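Local coordinates for protein putative hexose oxidase (Nonomuraea sp. ATCC 39727, PDB 5AWV) that probably oxidises the sugar of glycopeptide antibiotics such as teicoplanin, using a covalently held FAD, at residues A266-R269 with L270-H274; V383-N386 with M387-M390; I393-G396 with A397-I401. All blocks are in the same frame, centred on the assembly; numbering follows the deposited sequence.

How the contacts relate
All three contacts are local, and each lies within one continuous stretch; they come in series, and none nests in or crosses another. Contact 1 comes first, on helix 264-280. More than a hundred residues later, contact 2 lies where helix 377-387 runs out into a loop, and beyond that loop contact 3 occupies strand 395-402 of the seven-stranded antiparallel sheet. Distant in sequence, contacts 1 and 2 nevertheless meet through Phe267, which packs on Tyr384 and Val383. Met387 and Met390 of contact 2 reach Gly396 of contact 3, while His274 touches Leu400. Two helices and a strand are thereby joined.

Contact 1 of 3, residues A266-R269 with L270-H274; sequences AFSR and LLRNH
Helix 264-280 brings Phe267 and Leu271 together one turn apart, with a methyl lying over an aromatic face. Leu271 CD1 stands 3.9 Å from the centroid of the Phe267 ring and only 16° off its normal, an evident CH-pi contact. Its second methyl, CD2, is also 3.9 Å from CE2 of Phe267. The ring can take this place because its CG is anti to the backbone N (chi1 -175°), which swings it along the helix toward the next turn. Both side chains belong to the buried flank that covers strand 291-298 through Ile297.

Ser268 and Arg272 repeat the i to i+4 spacing with polar atoms. Arg272 NE donates to Ser268 OG over 3.1 Å, the oxygen tilted out of the guanidinium plane and the bond bent to 138°. A water joins the pair, 2.9 Å from Ser268 OG, and accepts a 3.3 Å bond from Arg272 NH2. The i to i+4 backbone bonds of an alpha-helix run beneath the side chains: Leu270 N donates to Ala266 O, Leu271 N to Phe267 O and Arg272 N to Ser268 O, while Asn273 N donates to Arg269 O at 2.8 Å.

Arg272 NE also forms a salt bridge with Asp377, and NH1 and NH2 each donate to the backbone of a bound peptide. The planes of the Arg269 guanidinium and the Asn273 amide are nearly perpendicular, and Arg269 NH2 forms a salt bridge with Asp335. Ser268 and Arg269 both touch a bound 8-methylnonanoic acid.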
ATOM      1  N   ALA A 266      22.093   6.016 -27.135  1.00 18.69           N
ATOM      2  CA  ALA A 266      21.996   4.753 -26.488  1.00 19.84           C
ATOM      3  C   ALA A 266      20.849   4.771 -25.422  1.00 19.69           C
ATOM      4  O   ALA A 266      20.155   3.798 -25.278  1.00 19.57           O
ATOM      5  CB  ALA A 266      23.301   4.415 -25.798  1.00 19.03           C
ATOM      6  N   PHE A 267      20.759   5.853 -24.691  1.00 19.78           N
ATOM      7  CA  PHE A 267      19.685   6.062 -23.721  1.00 20.36           C
ATOM      8  C   PHE A 267      18.342   5.989 -24.387  1.00 21.56           C
ATOM      9  O   PHE A 267      17.468   5.273 -23.928  1.00 19.30           O
ATOM     10  CB  PHE A 267      19.829   7.386 -23.011  1.00 19.35           C
ATOM     11  CG  PHE A 267      18.814   7.590 -21.911  1.00 18.78           C
ATOM     12  CD1 PHE A 267      19.061   7.124 -20.638  1.00 18.74           C
ATOM     13  CD2 PHE A 267      17.617   8.232 -22.175  1.00 17.12           C
ATOM     14  CE1 PHE A 267      18.115   7.306 -19.615  1.00 21.76           C
ATOM     15  CE2 PHE A 267      16.693   8.426 -21.170  1.00 20.37           C
ATOM     16  CZ  PHE A 267      16.948   7.973 -19.876  1.00 19.24           C
ATOM     17  N   SER A 268      18.144   6.777 -25.427  1.00 21.81           N
ATOM     18  CA  SER A 268      16.954   6.664 -26.221  1.00 22.41           C
ATOM     19  C   SER A 268      16.650   5.274 -26.788  1.00 22.78           C
ATOM     20  O   SER A 268      15.503   4.794 -26.675  1.00 18.54           O
ATOM     21  CB  SER A 268      16.905   7.733 -27.310  1.00 26.33           C
ATOM     22  OG  SER A 268      15.580   7.721 -27.865  1.00 37.65           O
ATOM     23  N   ARG A 269      17.642   4.609 -27.366  1.00 20.09           N
ATOM     24  CA  ARG A 269      17.447   3.242 -27.801  1.00 21.40           C
ATOM     25  C   ARG A 269      16.943   2.288 -26.677  1.00 18.62           C
ATOM     26  O   ARG A 269      16.037   1.470 -26.885  1.00 19.12           O
ATOM     27  CB  ARG A 269      18.739   2.705 -28.430  1.00 24.00           C
ATOM     28  CG  ARG A 269      18.610   1.330 -29.005  1.00 27.21           C
ATOM     29  CD  ARG A 269      17.669   1.308 -30.202  1.00 31.69           C
ATOM     30  NE  ARG A 269      17.508  -0.061 -30.646  1.00 37.14           N
ATOM     31  CZ  ARG A 269      18.432  -0.736 -31.327  1.00 46.19           C
ATOM     32  NH1 ARG A 269      19.629  -0.202 -31.646  1.00 48.12           N
ATOM     33  NH2 ARG A 269      18.171  -1.975 -31.703  1.00 53.80           N
ATOM     34  N   LEU A 270      17.539   2.368 -25.533  1.00 17.58           N
ATOM     35  CA  LEU A 270      17.144   1.581 -24.364  1.00 18.95           C
ATOM     36  C   LEU A 270      15.624   1.763 -23.994  1.00 17.45           C
ATOM     37  O   LEU A 270      14.901   0.800 -23.839  1.00 17.46           O
ATOM     38  CB  LEU A 270      18.013   1.960 -23.147  1.00 19.07           C
ATOM     39  CG  LEU A 270      17.636   1.330 -21.788  1.00 18.14           C
ATOM     40  CD1 LEU A 270      17.738  -0.170 -21.810  1.00 18.86           C
ATOM     41  CD2 LEU A 270      18.544   1.823 -20.722  1.00 20.47           C
ATOM     42  N   LEU A 271      15.225   2.999 -23.800  1.00 17.16           N
ATOM     43  CA  LEU A 271      13.815   3.303 -23.453  1.00 18.61           C
ATOM     44  C   LEU A 271      12.855   2.919 -24.542  1.00 18.80           C
ATOM     45  O   LEU A 271      11.788   2.389 -24.202  1.00 15.13           O
ATOM     46  CB  LEU A 271      13.624   4.737 -22.993  1.00 18.51           C
ATOM     47  CG  LEU A 271      13.940   4.960 -21.531  1.00 17.67           C
ATOM     48  CD1 LEU A 271      15.417   4.774 -21.197  1.00 16.96           C
ATOM     49  CD2 LEU A 271      13.436   6.336 -21.159  1.00 18.11           C
ATOM     50  N   ARG A 272      13.259   3.001 -25.846  1.00 18.83           N
ATOM     51  CA  ARG A 272      12.417   2.503 -26.904  1.00 18.76           C
ATOM     52  C   ARG A 272      12.312   1.012 -26.893  1.00 19.33           C
ATOM     53  O   ARG A 272      11.232   0.475 -27.050  1.00 18.43           O
ATOM     54  CB  ARG A 272      12.785   2.993 -28.324  1.00 21.01           C
ATOM     55  CG  ARG A 272      12.771   4.512 -28.429  1.00 24.07           C
ATOM     56  CD  ARG A 272      13.187   4.964 -29.793  1.00 29.09           C
ATOM     57  NE  ARG A 272      13.467   6.421 -29.772  1.00 34.24           N
ATOM     58  CZ  ARG A 272      13.415   7.201 -30.846  1.00 37.41           C
ATOM     59  NH1 ARG A 272      13.043   6.685 -32.063  1.00 30.50           N
ATOM     60  NH2 ARG A 272      13.724   8.518 -30.706  1.00 39.64           N
ATOM     61  N   ASN A 273      13.437   0.336 -26.782  1.00 17.61           N
ATOM     62  CA  ASN A 273      13.477  -1.130 -26.704  1.00 17.42           C
ATOM     63  C   ASN A 273      12.496  -1.668 -25.602  1.00 17.56           C
ATOM     64  O   ASN A 273      11.724  -2.578 -25.812  1.00 17.71           O
ATOM     65  CB  ASN A 273      14.877  -1.593 -26.292  1.00 16.92           C
ATOM     66  CG  ASN A 273      15.912  -1.581 -27.411  1.00 19.04           C
ATOM     67  OD1 ASN A 273      17.090  -1.793 -27.152  1.00 24.34           O
ATOM     68  ND2 ASN A 273      15.505  -1.283 -28.595  1.00 16.39           N
ATOM     69  N   HIS A 274      12.706  -1.148 -24.416  1.00 18.12           N
ATOM     70  CA  HIS A 274      11.994  -1.526 -23.219  1.00 17.58           C
ATOM     71  C   HIS A 274      10.515  -1.267 -23.369  1.00 16.69           C
ATOM     72  O   HIS A 274       9.735  -2.141 -23.142  1.00 16.17           O
ATOM     73  CB  HIS A 274      12.551  -0.767 -22.024  1.00 17.28           C
ATOM     74  CG  HIS A 274      11.764  -0.953 -20.758  1.00 16.98           C
ATOM     75  ND1 HIS A 274      10.750  -0.085 -20.379  1.00 18.34           N
ATOM     76  CD2 HIS A 274      11.815  -1.915 -19.803  1.00 16.62           C
ATOM     77  CE1 HIS A 274      10.206  -0.500 -19.251  1.00 15.91           C
ATOM     78  NE2 HIS A 274      10.852  -1.578 -18.863  1.00 16.62           N
TER
HETATM   79  O   HOH W   1      14.134  10.232 -27.967  1.00 28.94           O

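Contact 2 of 3, residues V383-N386 with M387-M390; sequences VYEN and MTHM
Tyr384 O is gripped twice by Thr388, whose OG1 donates to it over 2.8 Å and whose backbone N does so over 3.0 Å. The two donors come from opposite faces of the carbonyl plane, so the oxygen is held on both sides by one residue. With OG1 between the backbone N and the carbonyl carbon (chi1 52°), the hydroxyl turns back to the preceding turn and CG2 is set over the Tyr384 ring in a CH-pi contact, 3.8 Å from its centroid.

One residue on, the imidazole of His389 also takes up a carbonyl of the last turn: ND1 donates to Glu385 O at 2.9 Å, arriving in the carbonyl plane. The apolar flank is simpler, Val383 and Met387 lying side by side with CG1 and CG 4.1 Å apart. Asn386 directs its amide elsewhere, to Ala382 O, Lys447 and Asp451.

Regular i to i+4 bonding persists in Met387 N to Val383 O, but His389 N reaches only three residues back, to Asn386 O, from well above the carbonyl plane. Such a shortening of the backbone bond to i to i+3 is typical of the C-terminal end of a helix, here 377-387.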
ATOM      1  N   VAL A 383      13.035  13.058 -20.435  1.00 18.75           N
ATOM      2  CA  VAL A 383      13.625  12.298 -19.356  1.00 18.17           C
ATOM      3  C   VAL A 383      15.193  12.433 -19.342  1.00 19.63           C
ATOM      4  O   VAL A 383      15.828  12.644 -18.292  1.00 19.29           O
ATOM      5  CB  VAL A 383      13.216  10.816 -19.447  1.00 18.55           C
ATOM      6  CG1 VAL A 383      13.969   9.995 -18.490  1.00 18.60           C
ATOM      7  CG2 VAL A 383      11.697  10.642 -19.238  1.00 18.10           C
ATOM      8  N   TYR A 384      15.802  12.197 -20.518  1.00 19.96           N
ATOM      9  CA  TYR A 384      17.296  12.283 -20.619  1.00 18.94           C
ATOM     10  C   TYR A 384      17.764  13.616 -20.140  1.00 17.33           C
ATOM     11  O   TYR A 384      18.696  13.655 -19.370  1.00 19.89           O
ATOM     12  CB  TYR A 384      17.772  12.046 -22.028  1.00 20.35           C
ATOM     13  CG  TYR A 384      19.263  11.944 -22.101  1.00 21.94           C
ATOM     14  CD1 TYR A 384      19.891  10.851 -21.592  1.00 24.03           C
ATOM     15  CD2 TYR A 384      20.054  12.956 -22.685  1.00 26.65           C
ATOM     16  CE1 TYR A 384      21.243  10.687 -21.626  1.00 27.53           C
ATOM     17  CE2 TYR A 384      21.439  12.810 -22.728  1.00 24.27           C
ATOM     18  CZ  TYR A 384      22.008  11.686 -22.184  1.00 28.67           C
ATOM     19  OH  TYR A 384      23.332  11.451 -22.148  1.00 33.27           O
ATOM     20  N   GLU A 385      17.143  14.684 -20.616  1.00 19.51           N
ATOM     21  CA  GLU A 385      17.541  16.024 -20.290  1.00 21.49           C
ATOM     22  C   GLU A 385      17.513  16.291 -18.799  1.00 26.24           C
ATOM     23  O   GLU A 385      18.485  16.780 -18.241  1.00 24.07           O
ATOM     24  CB  GLU A 385      16.701  17.057 -21.069  1.00 24.66           C
ATOM     25  CG  GLU A 385      16.619  18.514 -20.543  1.00 33.03           C
ATOM     26  CD  GLU A 385      17.941  19.159 -20.179  1.00 43.21           C
ATOM     27  OE1 GLU A 385      17.963  20.119 -19.333  1.00 40.50           O
ATOM     28  OE2 GLU A 385      18.982  18.709 -20.754  1.00 43.49           O
ATOM     29  N   ASN A 386      16.389  15.978 -18.110  1.00 22.28           N
ATOM     30  CA  ASN A 386      16.350  16.208 -16.692  1.00 19.52           C
ATOM     31  C   ASN A 386      17.236  15.262 -15.886  1.00 18.89           C
ATOM     32  O   ASN A 386      17.869  15.632 -14.843  1.00 23.89           O
ATOM     33  CB  ASN A 386      14.830  16.240 -16.270  1.00 19.61           C
ATOM     34  CG  ASN A 386      14.106  17.409 -16.819  1.00 17.71           C
ATOM     35  OD1 ASN A 386      14.149  18.474 -16.239  1.00 28.15           O
ATOM     36  ND2 ASN A 386      13.444  17.272 -17.923  1.00 20.97           N
ATOM     37  N   MET A 387      17.376  14.009 -16.331  1.00 20.87           N
ATOM     38  CA  MET A 387      18.208  13.071 -15.593  1.00 19.45           C
ATOM     39  C   MET A 387      19.736  13.378 -15.693  1.00 23.57           C
ATOM     40  O   MET A 387      20.505  12.854 -14.904  1.00 21.60           O
ATOM     41  CB  MET A 387      17.976  11.619 -16.082  1.00 21.37           C
ATOM     42  CG  MET A 387      16.680  10.943 -15.596  1.00 22.39           C
ATOM     43  SD  MET A 387      16.419  11.018 -13.826  1.00 21.94           S
ATOM     44  CE  MET A 387      17.863  10.139 -13.257  1.00 23.63           C
ATOM     45  N   THR A 388      20.138  14.100 -16.734  1.00 25.11           N
ATOM     46  CA  THR A 388      21.526  14.493 -16.907  1.00 26.28           C
ATOM     47  C   THR A 388      21.832  15.866 -16.356  1.00 28.35           C
ATOM     48  O   THR A 388      22.985  16.273 -16.429  1.00 34.78           O
ATOM     49  CB  THR A 388      21.955  14.383 -18.396  1.00 22.34           C
ATOM     50  OG1 THR A 388      21.062  15.071 -19.261  1.00 20.92           O
ATOM     51  CG2 THR A 388      21.989  13.000 -18.772  1.00 23.13           C
ATOM     52  N   HIS A 389      20.838  16.552 -15.784  1.00 27.37           N
ATOM     53  CA  HIS A 389      20.949  17.883 -15.180  1.00 28.44           C
ATOM     54  C   HIS A 389      20.326  17.926 -13.798  1.00 25.66           C
ATOM     55  O   HIS A 389      19.264  18.490 -13.545  1.00 29.41           O
ATOM     56  CB  HIS A 389      20.439  18.905 -16.163  1.00 34.37           C
ATOM     57  CG  HIS A 389      21.321  18.907 -17.388  1.00 43.14           C
ATOM     58  ND1 HIS A 389      20.941  18.346 -18.594  1.00 39.41           N
ATOM     59  CD2 HIS A 389      22.638  19.240 -17.521  1.00 42.50           C
ATOM     60  CE1 HIS A 389      21.964  18.411 -19.443  1.00 47.37           C
ATOM     61  NE2 HIS A 389      22.999  18.963 -18.820  1.00 44.32           N
ATOM     62  N   MET A 390      21.022  17.242 -12.913  1.00 27.79           N
ATOM     63  CA  MET A 390      20.555  17.051 -11.539  1.00 31.98           C
ATOM     64  C   MET A 390      21.630  17.426 -10.531  1.00 30.43           C
ATOM     65  O   MET A 390      21.920  16.701  -9.576  1.00 33.88           O
ATOM     66  CB  MET A 390      19.989  15.608 -11.377  1.00 32.55           C
ATOM     67  CG  MET A 390      20.911  14.433 -11.491  1.00 34.84           C
ATOM     68  SD  MET A 390      19.874  12.924 -11.791  1.00 31.11           S
ATOM     69  CE  MET A 390      19.454  12.590 -10.135  1.00 29.61           C
TER
HETATM   70  O   HOH W   2      17.082  19.409 -14.739  1.00 29.86           O

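Contact 3 of 3, residues I393-G396 with A397-I401; sequences IDYG and AVWLI. With T55 (8-methylnonanoic acid), chain Z.
Ala397, Tyr395 and Gly396 bear most of the surface buried along this strand, and the phenol of Tyr395 reaches past Gly396 to the methyl of Ala397. Ala397 CB lies 3.1 Å from Tyr395 OH and 3.4 Å from its CZ, a tight fit in which the methyl approaches the ring obliquely. A chi1 of 178° lays the Tyr395 ring along the strand instead of out across the sheet. Gly396, between them, meets its neighbours through backbone alone, and its N donates a hydrogen bond to Asn299 OD1 of the adjoining loop.

At its far end the phenol comes to Trp399, four residues on and on the same face of strand 395-402 as Tyr395 and Ala397. The indole NE1 donates to Tyr395 OH over 3.0 Å at 146°, the oxygen lying in the indole plane, and the two side chains cross at about a right angle. The bound 8-methylnonanoic acid runs alongside Tyr395. Its branch methyl CAD touches Tyr395 CB and comes within 3.3 Å of Asp394 CB.

The buried indole N-H is thus satisfied within its own strand, and the bond ties the phenol to the indole edge and should restrict how either ring turns. Tyr395, with Asp394 CB, presents a largely apolar wall to the acyl chain, and Trp399 in turn touches the bound aminoglucuronic acid.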
ATOM      1  N   ILE A 393      21.008  17.389  -6.580  1.00 27.39           N
ATOM      2  CA  ILE A 393      19.930  16.442  -6.301  1.00 28.11           C
ATOM      3  C   ILE A 393      20.525  15.228  -5.698  1.00 26.97           C
ATOM      4  O   ILE A 393      21.359  14.575  -6.341  1.00 30.57           O
ATOM      5  CB  ILE A 393      19.166  16.062  -7.580  1.00 26.77           C
ATOM      6  CG1 ILE A 393      18.728  17.321  -8.288  1.00 26.15           C
ATOM      7  CG2 ILE A 393      18.042  15.059  -7.232  1.00 25.85           C
ATOM      8  CD1 ILE A 393      17.876  18.231  -7.379  1.00 31.12           C
ATOM      9  N   ASP A 394      20.159  14.929  -4.448  1.00 22.97           N
ATOM     10  CA  ASP A 394      20.636  13.757  -3.765  1.00 24.78           C
ATOM     11  C   ASP A 394      20.261  12.436  -4.432  1.00 26.99           C
ATOM     12  O   ASP A 394      21.112  11.556  -4.622  1.00 25.20           O
ATOM     13  CB  ASP A 394      20.140  13.712  -2.304  1.00 25.21           C
ATOM     14  CG  ASP A 394      20.725  14.836  -1.412  1.00 29.22           C
ATOM     15  OD1 ASP A 394      21.654  15.521  -1.854  1.00 33.05           O
ATOM     16  OD2 ASP A 394      20.213  15.034  -0.287  1.00 28.70           O
ATOM     17  N   TYR A 395      18.965  12.254  -4.720  1.00 25.80           N
ATOM     18  CA  TYR A 395      18.494  11.092  -5.514  1.00 23.42           C
ATOM     19  C   TYR A 395      17.385  11.545  -6.368  1.00 20.73           C
ATOM     20  O   TYR A 395      16.543  12.309  -5.913  1.00 19.81           O
ATOM     21  CB  TYR A 395      17.974   9.950  -4.638  1.00 25.79           C
ATOM     22  CG  TYR A 395      17.436   8.767  -5.448  1.00 25.05           C
ATOM     23  CD1 TYR A 395      18.305   7.940  -6.159  1.00 25.82           C
ATOM     24  CD2 TYR A 395      16.067   8.440  -5.455  1.00 26.02           C
ATOM     25  CE1 TYR A 395      17.852   6.870  -6.921  1.00 24.89           C
ATOM     26  CE2 TYR A 395      15.588   7.347  -6.175  1.00 25.06           C
ATOM     27  CZ  TYR A 395      16.453   6.588  -6.926  1.00 28.03           C
ATOM     28  OH  TYR A 395      16.000   5.515  -7.626  1.00 25.39           O
ATOM     29  N   GLY A 396      17.476  11.196  -7.651  1.00 18.72           N
ATOM     30  CA  GLY A 396      16.450  11.471  -8.583  1.00 20.66           C
ATOM     31  C   GLY A 396      16.379  10.281  -9.512  1.00 21.07           C
ATOM     32  O   GLY A 396      17.438   9.695  -9.883  1.00 21.46           O
ATOM     33  N   ALA A 397      15.144   9.882  -9.885  1.00 17.95           N
ATOM     34  CA  ALA A 397      14.985   8.710 -10.731  1.00 17.35           C
ATOM     35  C   ALA A 397      13.652   8.692 -11.490  1.00 17.45           C
ATOM     36  O   ALA A 397      12.646   9.370 -11.077  1.00 16.85           O
ATOM     37  CB  ALA A 397      15.173   7.446  -9.919  1.00 17.85           C
ATOM     38  N   VAL A 398      13.659   7.982 -12.620  1.00 17.28           N
ATOM     39  CA  VAL A 398      12.425   7.545 -13.308  1.00 16.76           C
ATOM     40  C   VAL A 398      12.403   6.037 -13.267  1.00 17.22           C
ATOM     41  O   VAL A 398      13.381   5.386 -13.721  1.00 16.89           O
ATOM     42  CB  VAL A 398      12.390   8.011 -14.747  1.00 16.44           C
ATOM     43  CG1 VAL A 398      11.124   7.475 -15.461  1.00 17.40           C
ATOM     44  CG2 VAL A 398      12.440   9.517 -14.756  1.00 16.76           C
ATOM     45  N   TRP A 399      11.344   5.455 -12.704  1.00 13.81           N
ATOM     46  CA  TRP A 399      11.152   4.005 -12.680  1.00 14.34           C
ATOM     47  C   TRP A 399       9.974   3.640 -13.606  1.00 15.13           C
ATOM     48  O   TRP A 399       8.913   4.288 -13.526  1.00 13.09           O
ATOM     49  CB  TRP A 399      10.815   3.487 -11.270  1.00 15.28           C
ATOM     50  CG  TRP A 399      11.875   3.629 -10.268  1.00 18.27           C
ATOM     51  CD1 TRP A 399      13.066   4.295 -10.401  1.00 18.73           C
ATOM     52  CD2 TRP A 399      11.853   3.104  -8.936  1.00 20.91           C
ATOM     53  NE1 TRP A 399      13.771   4.211  -9.246  1.00 19.44           N
ATOM     54  CE2 TRP A 399      13.054   3.477  -8.327  1.00 22.58           C
ATOM     55  CE3 TRP A 399      10.940   2.321  -8.220  1.00 24.33           C
ATOM     56  CZ2 TRP A 399      13.363   3.122  -7.005  1.00 25.72           C
ATOM     57  CZ3 TRP A 399      11.248   1.944  -6.911  1.00 28.05           C
ATOM     58  CH2 TRP A 399      12.435   2.368  -6.311  1.00 26.45           C
ATOM     59  N   LEU A 400      10.182   2.647 -14.459  1.00 14.06           N
ATOM     60  CA  LEU A 400       9.195   2.192 -15.406  1.00 14.01           C
ATOM     61  C   LEU A 400       8.883   0.764 -14.948  1.00 14.75           C
ATOM     62  O   LEU A 400       9.740  -0.132 -15.008  1.00 15.70           O
ATOM     63  CB  LEU A 400       9.744   2.240 -16.796  1.00 17.40           C
ATOM     64  CG  LEU A 400      10.007   3.673 -17.344  1.00 20.05           C
ATOM     65  CD1 LEU A 400      11.263   3.721 -18.171  1.00 26.54           C
ATOM     66  CD2 LEU A 400       8.829   4.131 -18.168  1.00 20.07           C
ATOM     67  N   ILE A 401       7.704   0.576 -14.341  1.00 13.18           N
ATOM     68  CA  ILE A 401       7.375  -0.636 -13.585  1.00 13.16           C
ATOM     69  C   ILE A 401       6.431  -1.465 -14.407  1.00 11.89           C
ATOM     70  O   ILE A 401       5.372  -0.931 -14.822  1.00 10.29           O
ATOM     71  CB  ILE A 401       6.691  -0.206 -12.253  1.00 14.61           C
ATOM     72  CG1 ILE A 401       7.570   0.815 -11.453  1.00 15.77           C
ATOM     73  CG2 ILE A 401       6.385  -1.362 -11.354  1.00 16.13           C
ATOM     74  CD1 ILE A 401       6.751   1.501 -10.335  1.00 19.22           C
TER
HETATM   75  CAD T55 Z 101      18.402  11.106  -1.343  1.00 62.24           C
HETATM   76  CAE T55 Z 101      18.320  10.229  -0.120  1.00 51.12           C
HETATM   77  CAG T55 Z 101      17.742   8.861  -0.480  1.00 56.19           C
HETATM   78  CAH T55 Z 101      16.273   9.005  -0.892  1.00 55.05           C
HETATM   79  CAI T55 Z 101      15.730   7.700  -1.461  1.00 57.64           C
HETATM   80  CAJ T55 Z 101      14.256   7.851  -1.848  1.00 53.15           C
HETATM   81  CAK T55 Z 101      13.654   6.468  -1.946  1.00 59.75           C
HETATM   82  CAL T55 Z 101      12.126   6.508  -2.116  1.00 61.55           C
HETATM   83  CAF T55 Z 101      19.716  10.085   0.446  1.00 54.50           C
HETATM   84  C   T55 Z 101      11.637   5.069  -2.342  1.00 71.92           C
HETATM   85  O   T55 Z 101      12.407   4.083  -2.315  1.00 61.11           O